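Long-range contacts in congerin-2 (PDB 1IS3), which binds beta-galactosides such as lactose as a homodimeric galectin, although its physiological role is not yet known: residues 16-22 with 128-134; 23-27 with 80-84; 59-63 with 107-112; 92-97 with 115-119. One frame throughout, in Å; residues are numbered along the deposited sequence. Where two conformers were deposited one is given.

Interaction 1 of 4, residues 16-22 with 128-134; sequences YLTVGGV and RLTFVRL
Phe131 lays its ring across the backbone of Gly20 on one face of an antiparallel strand pair. The ring reaches that place because its CG stands between the backbone N and the carbonyl carbon (chi1 75°), so that Gly20 N lies over the ring centre and Phe131 CE1 comes within 3.3 Å of Gly20 CA. On the same face Thr18 CG2 meets Phe131 CE2 obliquely at 3.8 Å, and its methyl also lies over the guanidinium of Arg133, whose chain runs alongside. Val22 CG2 sits over one face of the Arg128 guanidinium, 3.6 Å from NH2. The opposite side of the sheet is aliphatic: Leu17 CD1 touches Val132 CG2 at 3.9 Å, and Val19 CB rests against Leu129 CD2. A classic beta bulge sets Thr130 and Phe131 together opposite Gly20, whose O takes a nearly straight bond from Thr130 N (2.8 Å) and a weak one from Phe131 N. Thr18 OG1 bonds Thr89 of strand 85-92, which flanks strand 17-23. Leu17, Leu129 and Leu134 pack on strand 117-125 of the facing sheet, while residues 132-134 pair antiparallel with the second subunit, where Arg133 forms a salt bridge to its Glu135.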
loop_
_atom_site.group_PDB
_atom_site.type_symbol
_atom_site.label_atom_id
_atom_site.label_comp_id
_atom_site.label_asym_id
_atom_site.label_seq_id
_atom_site.Cartn_x
_atom_site.Cartn_y
_atom_site.Cartn_z
ATOM N N TYR A 16 -8.600 4.423 8.894
ATOM C CA TYR A 16 -7.365 4.791 9.591
ATOM C C TYR A 16 -6.206 4.269 8.769
ATOM O O TYR A 16 -6.233 3.167 8.221
ATOM C CB TYR A 16 -7.244 4.168 10.978
ATOM C CG TYR A 16 -8.229 4.773 11.969
ATOM C CD1 TYR A 16 -9.610 4.582 11.792
ATOM C CD2 TYR A 16 -7.771 5.563 13.038
ATOM C CE1 TYR A 16 -10.534 5.180 12.654
ATOM C CE2 TYR A 16 -8.696 6.172 13.917
ATOM C CZ TYR A 16 -10.074 5.980 13.714
ATOM O OH TYR A 16 -11.027 6.609 14.535
ATOM N N LEU A 17 -5.179 5.092 8.671
ATOM C CA LEU A 17 -3.925 4.768 8.000
ATOM C C LEU A 17 -2.838 4.721 9.068
ATOM O O LEU A 17 -2.612 5.755 9.751
ATOM C CB LEU A 17 -3.552 5.850 7.001
ATOM C CG LEU A 17 -2.141 5.805 6.389
ATOM C CD1 LEU A 17 -2.000 4.523 5.555
ATOM C CD2 LEU A 17 -1.867 7.080 5.573
ATOM N N THR A 18 -2.154 3.590 9.245
ATOM C CA THR A 18 -0.998 3.540 10.134
ATOM C C THR A 18 0.203 3.111 9.308
ATOM O O THR A 18 0.135 2.109 8.586
ATOM C CB THR A 18 -1.196 2.541 11.253
ATOM O OG1 THR A 18 -2.348 3.009 11.960
ATOM C CG2 THR A 18 -0.002 2.428 12.197
ATOM N N VAL A 19 1.266 3.910 9.349
ATOM C CA VAL A 19 2.501 3.577 8.649
ATOM C C VAL A 19 3.624 3.510 9.670
ATOM O O VAL A 19 3.595 4.221 10.683
ATOM C CB VAL A 19 2.912 4.615 7.559
ATOM C CG1 VAL A 19 1.955 4.504 6.370
ATOM C CG2 VAL A 19 2.869 6.044 8.102
ATOM N N GLY A 20 4.570 2.599 9.450
ATOM C CA GLY A 20 5.736 2.477 10.301
ATOM C C GLY A 20 6.954 2.524 9.407
ATOM O O GLY A 20 6.894 2.142 8.226
ATOM N N GLY A 21 8.056 3.006 9.963
ATOM C CA GLY A 21 9.243 3.074 9.182
ATOM C C GLY A 21 10.454 3.416 10.025
ATOM O O GLY A 21 10.430 3.344 11.256
ATOM N N VAL A 22 11.516 3.746 9.309
ATOM C CA VAL A 22 12.810 3.997 9.924
ATOM C C VAL A 22 13.397 5.240 9.274
ATOM O O VAL A 22 13.403 5.362 8.034
ATOM C CB VAL A 22 13.834 2.826 9.689
ATOM C CG1 VAL A 22 15.109 3.088 10.518
ATOM C CG2 VAL A 22 13.239 1.494 10.074
ATOM N N ARG A 128 12.421 5.174 5.193
ATOM C CA ARG A 128 11.828 4.076 4.466
ATOM C C ARG A 128 10.652 3.579 5.265
ATOM O O ARG A 128 10.609 3.790 6.485
ATOM C CB ARG A 128 12.877 2.986 4.275
ATOM C CG ARG A 128 13.480 2.430 5.530
ATOM C CD ARG A 128 14.737 1.642 5.157
ATOM N NE ARG A 128 15.456 1.227 6.357
ATOM C CZ ARG A 128 15.161 0.084 7.009
ATOM N NH1 ARG A 128 14.185 -0.754 6.577
ATOM N NH2 ARG A 128 15.808 -0.203 8.160
ATOM N N LEU A 129 9.685 2.971 4.591
ATOM C CA LEU A 129 8.550 2.396 5.301
ATOM C C LEU A 129 8.761 0.894 5.468
ATOM O O LEU A 129 9.399 0.247 4.637
ATOM C CB LEU A 129 7.209 2.629 4.550
ATOM C CG LEU A 129 6.630 4.058 4.448
ATOM C CD1 LEU A 129 5.303 4.096 3.680
ATOM C CD2 LEU A 129 6.467 4.587 5.888
ATOM N N THR A 130 8.274 0.366 6.585
ATOM C CA THR A 130 8.399 -1.044 6.884
ATOM C C THR A 130 7.032 -1.744 7.014
ATOM O O THR A 130 6.983 -2.971 6.897
ATOM C CB THR A 130 9.238 -1.232 8.182
ATOM O OG1 THR A 130 8.538 -0.579 9.225
ATOM C CG2 THR A 130 10.674 -0.699 8.034
ATOM N N PHE A 131 5.928 -1.044 7.278
ATOM C CA PHE A 131 4.640 -1.702 7.318
ATOM C C PHE A 131 3.581 -0.638 7.058
ATOM O O PHE A 131 3.834 0.568 7.199
ATOM C CB PHE A 131 4.395 -2.390 8.686
ATOM C CG PHE A 131 4.041 -1.509 9.885
ATOM C CD1 PHE A 131 5.040 -1.057 10.751
ATOM C CD2 PHE A 131 2.703 -1.161 10.113
ATOM C CE1 PHE A 131 4.694 -0.250 11.859
ATOM C CE2 PHE A 131 2.362 -0.361 11.201
ATOM C CZ PHE A 131 3.362 0.091 12.071
ATOM N N VAL A 132 2.375 -1.077 6.708
ATOM C CA VAL A 132 1.252 -0.198 6.466
ATOM C C VAL A 132 -0.051 -0.935 6.793
ATOM O O VAL A 132 -0.189 -2.137 6.476
ATOM C CB VAL A 132 1.263 0.287 4.962
ATOM C CG1 VAL A 132 1.112 -0.892 3.949
ATOM C CG2 VAL A 132 0.111 1.283 4.775
ATOM N N ARG A 133 -1.002 -0.219 7.422
ATOM C CA ARG A 133 -2.344 -0.722 7.620
ATOM C C ARG A 133 -3.267 0.394 7.137
ATOM O O ARG A 133 -3.123 1.551 7.577
ATOM C CB ARG A 133 -2.667 -0.988 9.059
ATOM C CG ARG A 133 -1.834 -2.106 9.656
ATOM C CD ARG A 133 -2.492 -2.694 10.900
ATOM N NE ARG A 133 -2.591 -1.788 12.026
ATOM C CZ ARG A 133 -1.556 -1.525 12.834
ATOM N NH1 ARG A 133 -0.358 -2.065 12.659
ATOM N NH2 ARG A 133 -1.740 -0.740 13.894
ATOM N N LEU A 134 -4.174 0.112 6.210
ATOM C CA LEU A 134 -5.146 1.085 5.722
ATOM C C LEU A 134 -6.476 0.342 5.730
ATOM O O LEU A 134 -6.692 -0.558 4.895
ATOM C CB LEU A 134 -4.804 1.531 4.297
ATOM C CG LEU A 134 -5.846 2.433 3.596
ATOM C CD1 LEU A 134 -6.023 3.689 4.455
ATOM C CD2 LEU A 134 -5.414 2.756 2.165
HETATM O O HOH W 1 9.130 0.306 11.854
HETATM O O HOH W 2 16.401 4.029 6.968
#

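Interaction 2 of 4, residues 23-27 with 80-84; sequences VNSNA and FTKGD
Two type II beta turns, Asn24 to Ala27 and Thr81 to Asp84, lie against each other at one end of the galectin sandwich, where strand 17-23 gives way to a loop and another loop leads into strand 85-92. Two backbone bonds tie Val23, just before the first turn, to the second. Val23 N donates to Asp84 O at 2.9 Å in a nearly straight bond (171°). The return bond, from Gly83 N to Val23 O, is also 2.9 Å long but bent to 131°, and its donor stands well above the carbonyl plane. Gly83 occupies the third position of its turn with a positive phi, a conformation that favours glycine, and its CA lies 4.4 Å from that of Ser25.

The side chains fill in around this backbone pair. Val23 points its CB toward the second turn, 3.7 Å from Thr81 O; with CG1 anti to the backbone N (chi1 -177°), that methyl rests near Lys82 CA while CG2 sits by Asp84 O. Lys82 uses its aliphatic part: CB lies 3.5 Å from Asn24 O, and CD comes within 3.6 Å of Ala27 N, the chain bending at chi3. Outside the two segments, Val23 packs on Phe49 and Phe86, and Asn24 and Ala27 meet Asp126.

The chemistry is thus largely that of backbone amides and methylenes. The main-chain bonds probably help to set the spacing of the turns, Val23 and Ala27 supply the buried side chains that touch, and the exposed Lys82 contributes the hydrocarbon of its chain rather than a charge pairing.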
loop_
_atom_site.group_PDB
_atom_site.type_symbol
_atom_site.label_atom_id
_atom_site.label_comp_id
_atom_site.label_asym_id
_atom_site.label_seq_id
_atom_site.Cartn_x
_atom_site.Cartn_y
_atom_site.Cartn_z
ATOM N N VAL A 23 13.878 6.168 10.103
ATOM C CA VAL A 23 14.533 7.369 9.595
ATOM C C VAL A 23 15.990 7.058 9.230
ATOM O O VAL A 23 16.679 6.375 9.988
ATOM C CB VAL A 23 14.478 8.475 10.659
ATOM C CG1 VAL A 23 15.095 9.741 10.097
ATOM C CG2 VAL A 23 13.045 8.718 11.105
ATOM N N ASN A 24 16.500 7.517 8.101
ATOM C CA ASN A 24 17.884 7.278 7.745
ATOM C C ASN A 24 18.815 7.943 8.726
ATOM O O ASN A 24 18.465 8.980 9.305
ATOM C CB ASN A 24 18.266 7.849 6.406
ATOM C CG ASN A 24 17.532 7.255 5.219
ATOM O OD1 ASN A 24 17.704 7.754 4.101
ATOM N ND2 ASN A 24 16.702 6.232 5.317
ATOM N N SER A 25 20.024 7.387 8.903
ATOM C CA SER A 25 21.058 7.984 9.749
ATOM C C SER A 25 21.376 9.120 8.729
ATOM O O SER A 25 21.312 8.981 7.498
ATOM C CB SER A 25 22.313 7.143 9.764
ATOM O OG SER A 25 21.932 5.918 10.368
ATOM N N ASN A 26 21.756 10.271 9.198
ATOM C CA ASN A 26 22.066 11.441 8.392
ATOM C C ASN A 26 20.954 12.075 7.574
ATOM O O ASN A 26 21.198 12.858 6.651
ATOM C CB ASN A 26 23.310 11.210 7.503
ATOM C CG ASN A 26 24.510 10.630 8.267
ATOM O OD1 ASN A 26 24.795 10.988 9.416
ATOM N ND2 ASN A 26 25.192 9.667 7.661
ATOM N N ALA A 27 19.707 11.771 7.942
ATOM C CA ALA A 27 18.544 12.299 7.244
ATOM C C ALA A 27 18.531 13.815 7.329
ATOM O O ALA A 27 18.834 14.397 8.360
ATOM C CB ALA A 27 17.215 11.814 7.864
ATOM N N PHE A 80 11.376 12.320 16.995
ATOM C CA PHE A 80 11.963 11.516 15.946
ATOM C C PHE A 80 13.460 11.517 16.156
ATOM O O PHE A 80 14.007 12.564 16.528
ATOM C CB PHE A 80 11.663 12.107 14.549
ATOM C CG PHE A 80 10.175 12.192 14.284
ATOM C CD1 PHE A 80 9.473 11.055 13.888
ATOM C CD2 PHE A 80 9.493 13.389 14.520
ATOM C CE1 PHE A 80 8.073 11.118 13.748
ATOM C CE2 PHE A 80 8.112 13.437 14.378
ATOM C CZ PHE A 80 7.397 12.312 13.999
ATOM N N THR A 81 14.123 10.390 15.921
ATOM C CA THR A 81 15.557 10.312 15.980
ATOM C C THR A 81 16.086 9.675 14.703
ATOM O O THR A 81 15.543 8.662 14.245
ATOM C CB THR A 81 15.977 9.487 17.213
ATOM O OG1 THR A 81 15.486 10.181 18.349
ATOM C CG2 THR A 81 17.487 9.337 17.352
ATOM N N LYS A 82 17.133 10.233 14.096
ATOM C CA LYS A 82 17.767 9.620 12.931
ATOM C C LYS A 82 18.263 8.203 13.264
ATOM O O LYS A 82 18.822 7.983 14.344
ATOM C CB LYS A 82 18.956 10.462 12.481
ATOM C CG LYS A 82 18.539 11.823 11.904
ATOM C CD LYS A 82 19.696 12.693 11.389
ATOM C CE LYS A 82 20.481 13.278 12.550
ATOM N NZ LYS A 82 21.614 14.056 12.092
ATOM N N GLY A 83 18.016 7.255 12.353
ATOM C CA GLY A 83 18.379 5.861 12.513
ATOM C C GLY A 83 17.319 5.050 13.266
ATOM O O GLY A 83 17.429 3.806 13.363
ATOM N N ASP A 84 16.278 5.684 13.803
ATOM C CA ASP A 84 15.269 5.007 14.597
ATOM C C ASP A 84 13.925 4.839 13.903
ATOM O O ASP A 84 13.623 5.511 12.928
ATOM C CB ASP A 84 15.069 5.770 15.904
ATOM C CG ASP A 84 16.238 5.661 16.896
ATOM O OD1 ASP A 84 16.148 6.267 17.973
ATOM O OD2 ASP A 84 17.220 4.961 16.632
#

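Interaction 3 of 4, residues 59-63 with 107-112; sequences VLNSL and VEFPNR. With GAL (beta-D-galactopyranose), chain B.
A single guanidinium nitrogen, Arg112 NH2, grips two adjacent residues of strand 57-64 in the facing sheet, donating to Asn61 OD1 and to Ser62 OG, each at 3.1 Å. Both acceptors lie at the edge of the group and almost in its plane; the bond to the serine is the straighter, at 163°, against 142° for the asparagine. The amide of Asn61 stands nearly perpendicular to the guanidinium, and its OD1 also accepts from Ser62 N, the two donors arriving from opposite faces of the amide plane. The extended Arg112 chain places the guanidinium over Phe109, whose CZ lies beneath the group's centre at 3.6 Å from its plane. Phe109 runs past Leu60 in the opposite sense, its CD1 3.6 Å from Leu60 CB and its CZ 3.6 Å from Asn61 CA. Leu60 and Val107 reach tip to tip, CD2 to CG2, between the two sheets.

The other end of the Asn61 amide turns to the sugar: ND2 donates to O6 of the galactose at 2.8 Å in an almost straight bond. His44, Arg29, Arg48, Tyr51 and Glu72 also bond this galactose. ND2 also donates to Gln70 O; with OD1 taken by two donors as well, the amide is probably held with ND2 toward the sugar. Arg112, also anchored through NH1 to Gln71 O, thus probably acts as a second-shell residue positioning Asn61.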
loop_
_atom_site.group_PDB
_atom_site.type_symbol
_atom_site.label_atom_id
_atom_site.label_comp_id
_atom_site.label_asym_id
_atom_site.label_seq_id
_atom_site.Cartn_x
_atom_site.Cartn_y
_atom_site.Cartn_z
ATOM N N VAL A 59 6.596 20.452 9.486
ATOM C CA VAL A 59 5.972 21.480 8.669
ATOM C C VAL A 59 4.842 20.793 7.891
ATOM O O VAL A 59 5.072 19.764 7.219
ATOM C CB VAL A 59 7.021 22.091 7.702
ATOM C CG1 VAL A 59 6.370 23.110 6.750
ATOM C CG2 VAL A 59 8.102 22.808 8.531
ATOM N N LEU A 60 3.622 21.329 7.979
ATOM C CA LEU A 60 2.462 20.778 7.289
ATOM C C LEU A 60 1.928 21.755 6.238
ATOM O O LEU A 60 1.903 22.980 6.466
ATOM C CB LEU A 60 1.359 20.464 8.298
ATOM C CG LEU A 60 1.772 19.328 9.238
ATOM C CD1 LEU A 60 2.374 19.923 10.505
ATOM C CD2 LEU A 60 0.577 18.463 9.531
ATOM N N ASN A 61 1.531 21.243 5.076
ATOM C CA ASN A 61 1.014 22.099 4.021
ATOM C C ASN A 61 0.253 21.306 2.961
ATOM O O ASN A 61 0.189 20.072 3.044
ATOM C CB ASN A 61 2.184 22.864 3.373
ATOM C CG ASN A 61 1.824 24.234 2.769
ATOM O OD1 ASN A 61 0.665 24.572 2.568
ATOM N ND2 ASN A 61 2.791 25.055 2.415
ATOM N N SER A 62 -0.406 21.976 2.020
ATOM C CA SER A 62 -1.054 21.342 0.895
ATOM C C SER A 62 -0.404 21.920 -0.357
ATOM O O SER A 62 0.102 23.069 -0.381
ATOM C CB SER A 62 -2.538 21.646 0.964
ATOM O OG SER A 62 -2.739 23.057 0.959
ATOM N N LEU A 63 -0.441 21.110 -1.411
ATOM C CA LEU A 63 0.134 21.415 -2.695
ATOM C C LEU A 63 -0.991 21.300 -3.699
ATOM O O LEU A 63 -1.650 20.249 -3.758
ATOM C CB LEU A 63 1.232 20.421 -3.048
ATOM C CG LEU A 63 1.901 20.545 -4.405
ATOM C CD1 LEU A 63 2.673 21.842 -4.521
ATOM C CD2 LEU A 63 2.905 19.429 -4.556
ATOM N N VAL A 107 -1.241 16.087 16.132
ATOM C CA VAL A 107 -1.219 17.320 15.369
ATOM C C VAL A 107 -2.491 17.256 14.515
ATOM O O VAL A 107 -2.936 16.178 14.104
ATOM C CB VAL A 107 0.144 17.429 14.508
ATOM C CG1 VAL A 107 0.506 16.119 13.887
ATOM C CG2 VAL A 107 0.010 18.471 13.400
ATOM N N GLU A 108 -3.166 18.393 14.332
ATOM C CA GLU A 108 -4.356 18.471 13.489
ATOM C C GLU A 108 -4.056 19.451 12.365
ATOM O O GLU A 108 -3.324 20.432 12.582
ATOM C CB GLU A 108 -5.570 18.984 14.245
ATOM C CG GLU A 108 -6.096 18.070 15.334
ATOM C CD GLU A 108 -5.216 17.985 16.577
ATOM O OE1 GLU A 108 -4.813 19.041 17.087
ATOM O OE2 GLU A 108 -4.908 16.870 17.023
ATOM N N PHE A 109 -4.571 19.277 11.163
ATOM C CA PHE A 109 -4.277 20.162 10.045
ATOM C C PHE A 109 -5.590 20.240 9.271
ATOM O O PHE A 109 -6.254 19.208 9.152
ATOM C CB PHE A 109 -3.166 19.525 9.223
ATOM C CG PHE A 109 -2.806 20.309 7.979
ATOM C CD1 PHE A 109 -2.108 21.511 8.087
ATOM C CD2 PHE A 109 -3.182 19.806 6.717
ATOM C CE1 PHE A 109 -1.791 22.202 6.918
ATOM C CE2 PHE A 109 -2.859 20.506 5.558
ATOM C CZ PHE A 109 -2.164 21.700 5.663
ATOM N N PRO A 110 -6.095 21.380 8.795
ATOM C CA PRO A 110 -7.346 21.457 8.060
ATOM C C PRO A 110 -7.361 20.635 6.758
ATOM O O PRO A 110 -6.378 20.537 6.006
ATOM C CB PRO A 110 -7.523 22.950 7.806
ATOM C CG PRO A 110 -6.108 23.443 7.691
ATOM C CD PRO A 110 -5.411 22.681 8.813
ATOM N N ASN A 111 -8.535 20.084 6.484
ATOM C CA ASN A 111 -8.800 19.429 5.200
ATOM C C ASN A 111 -9.280 20.571 4.301
ATOM O O ASN A 111 -10.480 20.829 4.168
ATOM C CB ASN A 111 -9.890 18.393 5.390
ATOM C CG ASN A 111 -10.235 17.601 4.153
ATOM O OD1 ASN A 111 -10.857 16.553 4.285
ATOM N ND2 ASN A 111 -9.878 17.957 2.948
ATOM N N ARG A 112 -8.351 21.268 3.674
ATOM C CA ARG A 112 -8.615 22.484 2.919
ATOM C C ARG A 112 -9.514 22.330 1.714
ATOM O O ARG A 112 -10.301 23.223 1.384
ATOM C CB ARG A 112 -7.288 23.074 2.483
ATOM C CG ARG A 112 -6.517 23.590 3.693
ATOM C CD ARG A 112 -5.107 24.023 3.327
ATOM N NE ARG A 112 -4.475 24.729 4.436
ATOM C CZ ARG A 112 -3.174 25.007 4.497
ATOM N NH1 ARG A 112 -2.738 25.653 5.572
ATOM N NH2 ARG A 112 -2.325 24.632 3.552
HETATM C C1 GAL B . 9.130 24.104 1.145
HETATM C C2 GAL B . 9.767 22.821 0.628
HETATM C C3 GAL B . 8.710 21.885 0.060
HETATM C C4 GAL B . 7.602 21.653 1.092
HETATM C C5 GAL B . 7.051 23.000 1.539
HETATM C C6 GAL B . 5.978 22.868 2.586
HETATM O O2 GAL B . 10.706 23.137 -0.383
HETATM O O3 GAL B . 9.312 20.649 -0.293
HETATM O O4 GAL B . 8.102 20.936 2.216
HETATM O O5 GAL B . 8.103 23.806 2.101
HETATM O O6 GAL B . 5.440 24.135 2.916
#

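Interaction 4 of 4, residues 92-97 with 115-119; sequences FDTHTF and DAAFN
Phe92 begins the segment by offering a ring face to Phe118, whose edge approaches it in an edge-to-face pair with centroids 5.0 Å apart and planes at 63°. Phe118 CE2 stands over that face, offset toward the rim, 3.5 Å from Phe92 CZ. The Phe92 ring stands where it does because its CG lies between the backbone N and the carbonyl carbon (chi1 65°), and its CZ edge points to Ala116 O, which lies near the ring plane at 3.7 Å. Asp93 then turns the chain: its OD2 accepts from His95 N and Thr96 N, both at 2.9 Å, forming an Asx turn and an Asx motif. Thr94 brings its CG2 loosely to Asp115 O. The bend returns the chain to Phe97, which comes at Phe118 from the opposite direction; Phe97 CZ and Phe118 CZ are 3.5 Å apart, with the planes at 34°, an oblique pair. The three phenylalanines thus form an aromatic cluster with Phe118 shared between the other two. Phe92 ends strand 85-92 and Phe97 belongs to strand 96-100 of the same sheet, whereas Phe118 comes from strand 117-125 of the facing sheet; Phe11 adds a ring to Phe92, and Ala42 and Met43 of strand 40-48 lie against Phe97.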
loop_
_atom_site.group_PDB
_atom_site.type_symbol
_atom_site.label_atom_id
_atom_site.label_comp_id
_atom_site.label_asym_id
_atom_site.label_seq_id
_atom_site.Cartn_x
_atom_site.Cartn_y
_atom_site.Cartn_z
ATOM N N PHE A 92 -9.291 11.269 9.174
ATOM C CA PHE A 92 -9.742 12.591 8.805
ATOM C C PHE A 92 -11.244 12.639 8.662
ATOM O O PHE A 92 -11.900 11.587 8.511
ATOM C CB PHE A 92 -9.084 13.033 7.472
ATOM C CG PHE A 92 -9.468 12.226 6.236
ATOM C CD1 PHE A 92 -8.765 11.069 5.909
ATOM C CD2 PHE A 92 -10.553 12.633 5.429
ATOM C CE1 PHE A 92 -9.151 10.322 4.788
ATOM C CE2 PHE A 92 -10.926 11.882 4.311
ATOM C CZ PHE A 92 -10.226 10.728 3.994
ATOM N N ASP A 93 -11.804 13.842 8.810
ATOM C CA ASP A 93 -13.186 14.004 8.409
ATOM C C ASP A 93 -13.176 15.103 7.358
ATOM O O ASP A 93 -12.087 15.506 6.943
ATOM C CB ASP A 93 -14.069 14.384 9.594
ATOM C CG ASP A 93 -13.673 15.596 10.413
ATOM O OD1 ASP A 93 -14.056 15.592 11.577
ATOM O OD2 ASP A 93 -13.003 16.499 9.916
ATOM N N THR A 94 -14.316 15.717 6.979
ATOM C CA THR A 94 -14.225 16.716 5.898
ATOM C C THR A 94 -13.590 18.025 6.264
ATOM O O THR A 94 -13.300 18.856 5.416
ATOM C CB THR A 94 -15.575 17.092 5.276
ATOM O OG1 THR A 94 -16.450 17.407 6.350
ATOM C CG2 THR A 94 -16.041 16.007 4.293
ATOM N N HIS A 95 -13.370 18.216 7.557
ATOM C CA HIS A 95 -12.764 19.455 8.016
ATOM C C HIS A 95 -11.339 19.391 8.523
ATOM O O HIS A 95 -10.629 20.400 8.456
ATOM C CB HIS A 95 -13.593 20.066 9.134
ATOM C CG HIS A 95 -14.923 20.518 8.580
ATOM N ND1 HIS A 95 -16.127 19.985 8.776
ATOM C CD2 HIS A 95 -15.043 21.547 7.671
ATOM C CE1 HIS A 95 -16.967 20.652 7.999
ATOM N NE2 HIS A 95 -16.301 21.585 7.346
ATOM N N THR A 96 -10.901 18.210 8.988
ATOM C CA THR A 96 -9.663 18.109 9.739
ATOM C C THR A 96 -8.928 16.801 9.486
ATOM O O THR A 96 -9.612 15.763 9.524
ATOM C CB THR A 96 -9.956 18.181 11.279
ATOM O OG1 THR A 96 -10.770 19.326 11.487
ATOM C CG2 THR A 96 -8.695 18.207 12.131
ATOM N N PHE A 97 -7.604 16.837 9.298
ATOM C CA PHE A 97 -6.746 15.653 9.394
ATOM C C PHE A 97 -6.268 15.530 10.839
ATOM O O PHE A 97 -5.791 16.493 11.435
ATOM C CB PHE A 97 -5.478 15.706 8.541
ATOM C CG PHE A 97 -5.790 15.562 7.046
ATOM C CD1 PHE A 97 -5.755 14.297 6.465
ATOM C CD2 PHE A 97 -6.070 16.692 6.278
ATOM C CE1 PHE A 97 -5.998 14.153 5.108
ATOM C CE2 PHE A 97 -6.316 16.548 4.914
ATOM C CZ PHE A 97 -6.279 15.278 4.336
ATOM N N ASP A 115 -12.106 17.267 0.888
ATOM C CA ASP A 115 -12.108 15.969 0.216
ATOM C C ASP A 115 -12.572 14.820 1.102
ATOM O O ASP A 115 -12.339 14.799 2.304
ATOM C CB ASP A 115 -10.711 15.631 -0.297
ATOM C CG ASP A 115 -10.236 16.497 -1.459
ATOM O OD1 ASP A 115 -9.105 16.987 -1.431
ATOM O OD2 ASP A 115 -10.991 16.682 -2.399
ATOM N N ALA A 116 -13.206 13.798 0.517
ATOM C CA ALA A 116 -13.679 12.685 1.312
ATOM C C ALA A 116 -12.950 11.357 1.062
ATOM O O ALA A 116 -13.187 10.363 1.749
ATOM C CB ALA A 116 -15.177 12.472 1.059
ATOM N N ALA A 117 -12.056 11.333 0.078
ATOM C CA ALA A 117 -11.288 10.125 -0.258
ATOM C C ALA A 117 -9.989 10.565 -0.938
ATOM O O ALA A 117 -9.988 11.622 -1.622
ATOM C CB ALA A 117 -12.065 9.249 -1.235
ATOM N N PHE A 118 -8.903 9.783 -0.793
ATOM C CA PHE A 118 -7.611 10.101 -1.413
ATOM C C PHE A 118 -7.098 8.824 -2.042
ATOM O O PHE A 118 -7.194 7.765 -1.401
ATOM C CB PHE A 118 -6.571 10.565 -0.374
ATOM C CG PHE A 118 -7.035 11.822 0.326
ATOM C CD1 PHE A 118 -7.000 13.055 -0.356
ATOM C CD2 PHE A 118 -7.562 11.738 1.615
ATOM C CE1 PHE A 118 -7.516 14.194 0.273
ATOM C CE2 PHE A 118 -8.072 12.891 2.233
ATOM C CZ PHE A 118 -8.049 14.101 1.560
ATOM N N ASN A 119 -6.550 8.929 -3.252
ATOM C CA ASN A 119 -6.041 7.743 -3.905
ATOM C C ASN A 119 -4.539 7.532 -3.904
ATOM O O ASN A 119 -4.049 6.572 -4.542
ATOM C CB ASN A 119 -6.561 7.701 -5.344
ATOM C CG ASN A 119 -7.934 7.013 -5.389
ATOM O OD1 ASN A 119 -8.667 6.837 -4.413
ATOM N ND2 ASN A 119 -8.400 6.615 -6.557
#

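Overall arrangement
The four contacts hold the same beta sandwich by backbone pairing or by side chains, according to their place. Interaction 1 is a buried pairing within one sheet, dominated by main-chain bonds and continued into the second subunit. Interaction 2, at the partly buried loop end, also relies on backbone bonds but joins turns; the two touch through Val22 and Asp84. Interactions 3 and 4 instead bridge the facing sheets by side chains: interaction 3 is buried and couples apolar packing to a polar network at the sugar pocket, interaction 4 is aromatic and partly buried. Their strands 106-110 and 96-100 are neighbours in one sheet, joined by a probable hydrogen bond from Phe97 N to Phe109 O.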